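PDB 6MJP: lipopolysaccharide export system protein LptC from Vibrio cholerae, which probably helps move lipopolysaccharide from the inner to the outer membrane by passing it on to the periplasmic protein LptA. Local coordinates for residues Ile57-Val61 and Val85-Gly89. Residues are numbered along the deposited sequence; the frame is centred on the assembly and turned at random.
Sequences IRNYV and VYREG
Arg58 and Tyr86 stack across two neighbouring antiparallel strands, 58-64 and 82-87, near one end of the periplasmic β-jellyroll typical of LptC. The guanidinium lies over one face of the phenol ring, its plane turned 27° from the ring and CZ 4.0 Å from the centroid of Tyr86, a cation-pi contact. Arginine suits this place because its flat cation can stack and still donate in its own plane: NE and NH1 both reach the carbonyl oxygen of Gly89, with Arg58 NH1 to Gly89 O at 2.8 Å and nearly straight (162°). A bend at chi3 (63°) in an otherwise extended chain turns the group toward that oxygen. Gly89 turns with a positive phi, a conformation easiest for glycine.

On the face away from Tyr86, the buried Tyr60 and Val85 form a non-hydrogen-bonded pair, and the Tyr60 hydroxyl is hydrogen-bonded to Gln107 OE1. A classic bulge, Asn59 and Tyr60 both facing Ser51, interrupts the regular strand; on the opposite edge of this strand, Tyr86 N makes a weak hydrogen bond to Asn59 O.

The turn side is looser: Ile57 and Glu88 are exposed, and little of Glu88 is covered by residues 57-61. On the packed side, branched Val61 puts CG2 3.7 Å from Tyr86 CE1.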
ATOM      1  N   ILE C  57     -15.684 -40.867 -51.368  1.00144.45           N
ATOM      2  CA  ILE C  57     -14.683 -41.420 -52.274  1.00141.01           C
ATOM      3  C   ILE C  57     -13.870 -40.272 -52.854  1.00132.67           C
ATOM      4  O   ILE C  57     -14.419 -39.214 -53.186  1.00136.40           O
ATOM      5  CB  ILE C  57     -15.350 -42.257 -53.386  1.00145.67           C
ATOM      6  CG1 ILE C  57     -16.290 -43.309 -52.783  1.00141.94           C
ATOM      7  CG2 ILE C  57     -14.305 -42.929 -54.272  1.00148.52           C
ATOM      8  CD1 ILE C  57     -15.606 -44.304 -51.874  1.00135.80           C
ATOM      9  N   ARG C  58     -12.558 -40.470 -52.966  1.00126.60           N
ATOM     10  CA  ARG C  58     -11.681 -39.455 -53.539  1.00124.69           C
ATOM     11  C   ARG C  58     -12.114 -39.067 -54.955  1.00124.68           C
ATOM     12  O   ARG C  58     -11.945 -39.850 -55.892  1.00131.40           O
ATOM     13  CB  ARG C  58     -10.234 -39.966 -53.533  1.00124.61           C
ATOM     14  CG  ARG C  58      -9.213 -38.972 -54.069  1.00124.81           C
ATOM     15  CD  ARG C  58      -7.781 -39.402 -53.767  1.00124.80           C
ATOM     16  NE  ARG C  58      -7.423 -40.662 -54.411  1.00128.66           N
ATOM     17  CZ  ARG C  58      -6.197 -41.179 -54.424  1.00128.51           C
ATOM     18  NH1 ARG C  58      -5.971 -42.331 -55.037  1.00126.78           N
ATOM     19  NH2 ARG C  58      -5.198 -40.544 -53.829  1.00129.52           N
ATOM     20  N   ASN C  59     -12.668 -37.861 -55.125  1.00122.65           N
ATOM     21  CA  ASN C  59     -13.132 -37.413 -56.437  1.00125.41           C
ATOM     22  C   ASN C  59     -11.965 -36.966 -57.324  1.00122.80           C
ATOM     23  O   ASN C  59     -11.812 -37.446 -58.452  1.00129.94           O
ATOM     24  CB  ASN C  59     -14.165 -36.284 -56.267  1.00130.71           C
ATOM     25  CG  ASN C  59     -14.888 -35.920 -57.573  1.00137.11           C
ATOM     26  OD1 ASN C  59     -15.068 -36.750 -58.465  1.00132.70           O
ATOM     27  ND2 ASN C  59     -15.320 -34.667 -57.671  1.00142.34           N
ATOM     28  N   TYR C  60     -11.129 -36.054 -56.834  1.00120.87           N
ATOM     29  CA  TYR C  60     -10.029 -35.522 -57.633  1.00126.19           C
ATOM     30  C   TYR C  60      -8.978 -34.943 -56.694  1.00126.76           C
ATOM     31  O   TYR C  60      -9.187 -34.836 -55.484  1.00123.59           O
ATOM     32  CB  TYR C  60     -10.514 -34.460 -58.637  1.00130.32           C
ATOM     33  CG  TYR C  60     -11.105 -33.236 -57.978  1.00134.90           C
ATOM     34  CD1 TYR C  60     -10.295 -32.186 -57.560  1.00138.97           C
ATOM     35  CD2 TYR C  60     -12.469 -33.135 -57.756  1.00134.32           C
ATOM     36  CE1 TYR C  60     -10.828 -31.070 -56.936  1.00135.72           C
ATOM     37  CE2 TYR C  60     -13.014 -32.019 -57.141  1.00134.82           C
ATOM     38  CZ  TYR C  60     -12.184 -30.987 -56.741  1.00134.09           C
ATOM     39  OH  TYR C  60     -12.701 -29.876 -56.119  1.00136.39           O
ATOM     40  N   VAL C  61      -7.841 -34.563 -57.278  1.00128.29           N
ATOM     41  CA  VAL C  61      -6.721 -33.974 -56.550  1.00125.40           C
ATOM     42  C   VAL C  61      -6.172 -32.830 -57.386  1.00128.72           C
ATOM     43  O   VAL C  61      -5.954 -32.989 -58.591  1.00133.42           O
ATOM     44  CB  VAL C  61      -5.613 -35.007 -56.255  1.00122.01           C
ATOM     45  CG1 VAL C  61      -4.395 -34.335 -55.624  1.00123.77           C
ATOM     46  CG2 VAL C  61      -6.134 -36.132 -55.364  1.00120.64           C
ATOM     47  N   VAL C  85      -7.721 -36.711 -62.072  1.00130.63           N
ATOM     48  CA  VAL C  85      -9.080 -37.238 -61.995  1.00123.68           C
ATOM     49  C   VAL C  85      -9.007 -38.720 -61.668  1.00123.61           C
ATOM     50  O   VAL C  85      -8.130 -39.437 -62.160  1.00126.13           O
ATOM     51  CB  VAL C  85      -9.853 -36.987 -63.303  1.00119.46           C
ATOM     52  CG1 VAL C  85     -11.303 -37.413 -63.147  1.00120.41           C
ATOM     53  CG2 VAL C  85      -9.786 -35.520 -63.669  1.00119.18           C
ATOM     54  N   TYR C  86      -9.915 -39.185 -60.817  1.00125.69           N
ATOM     55  CA  TYR C  86      -9.903 -40.562 -60.349  1.00132.81           C
ATOM     56  C   TYR C  86     -11.244 -41.220 -60.626  1.00141.62           C
ATOM     57  O   TYR C  86     -12.295 -40.664 -60.291  1.00147.56           O
ATOM     58  CB  TYR C  86      -9.597 -40.641 -58.856  1.00136.70           C
ATOM     59  CG  TYR C  86      -8.171 -40.310 -58.488  1.00139.57           C
ATOM     60  CD1 TYR C  86      -7.772 -38.994 -58.317  1.00143.33           C
ATOM     61  CD2 TYR C  86      -7.228 -41.314 -58.290  1.00136.17           C
ATOM     62  CE1 TYR C  86      -6.472 -38.678 -57.970  1.00141.53           C
ATOM     63  CE2 TYR C  86      -5.922 -41.008 -57.941  1.00138.01           C
ATOM     64  CZ  TYR C  86      -5.549 -39.684 -57.782  1.00137.02           C
ATOM     65  OH  TYR C  86      -4.256 -39.354 -57.436  1.00129.42           O
ATOM     66  N   ARG C  87     -11.198 -42.405 -61.225  1.00144.73           N
ATOM     67  CA  ARG C  87     -12.377 -43.245 -61.392  1.00147.35           C
ATOM     68  C   ARG C  87     -12.512 -44.106 -60.140  1.00147.44           C
ATOM     69  O   ARG C  87     -11.672 -44.974 -59.884  1.00149.83           O
ATOM     70  CB  ARG C  87     -12.254 -44.101 -62.652  1.00149.82           C
ATOM     71  N   GLU C  88     -13.555 -43.848 -59.352  1.00146.29           N
ATOM     72  CA  GLU C  88     -13.794 -44.524 -58.074  1.00149.90           C
ATOM     73  C   GLU C  88     -12.654 -44.322 -57.076  1.00149.99           C
ATOM     74  O   GLU C  88     -12.510 -45.105 -56.132  1.00145.32           O
ATOM     75  CB  GLU C  88     -14.057 -46.022 -58.269  1.00152.85           C
ATOM     76  CG  GLU C  88     -15.351 -46.338 -58.995  1.00154.92           C
ATOM     77  CD  GLU C  88     -15.618 -47.825 -59.076  1.00157.88           C
ATOM     78  OE1 GLU C  88     -14.765 -48.612 -58.612  1.00156.08           O
ATOM     79  OE2 GLU C  88     -16.684 -48.207 -59.602  1.00161.71           O
ATOM     80  N   GLY C  89     -11.828 -43.289 -57.265  1.00151.30           N
ATOM     81  CA  GLY C  89     -10.771 -42.957 -56.331  1.00149.23           C
ATOM     82  C   GLY C  89      -9.516 -43.803 -56.412  1.00150.21           C
ATOM     83  O   GLY C  89      -8.436 -43.318 -56.054  1.00150.29           O
TER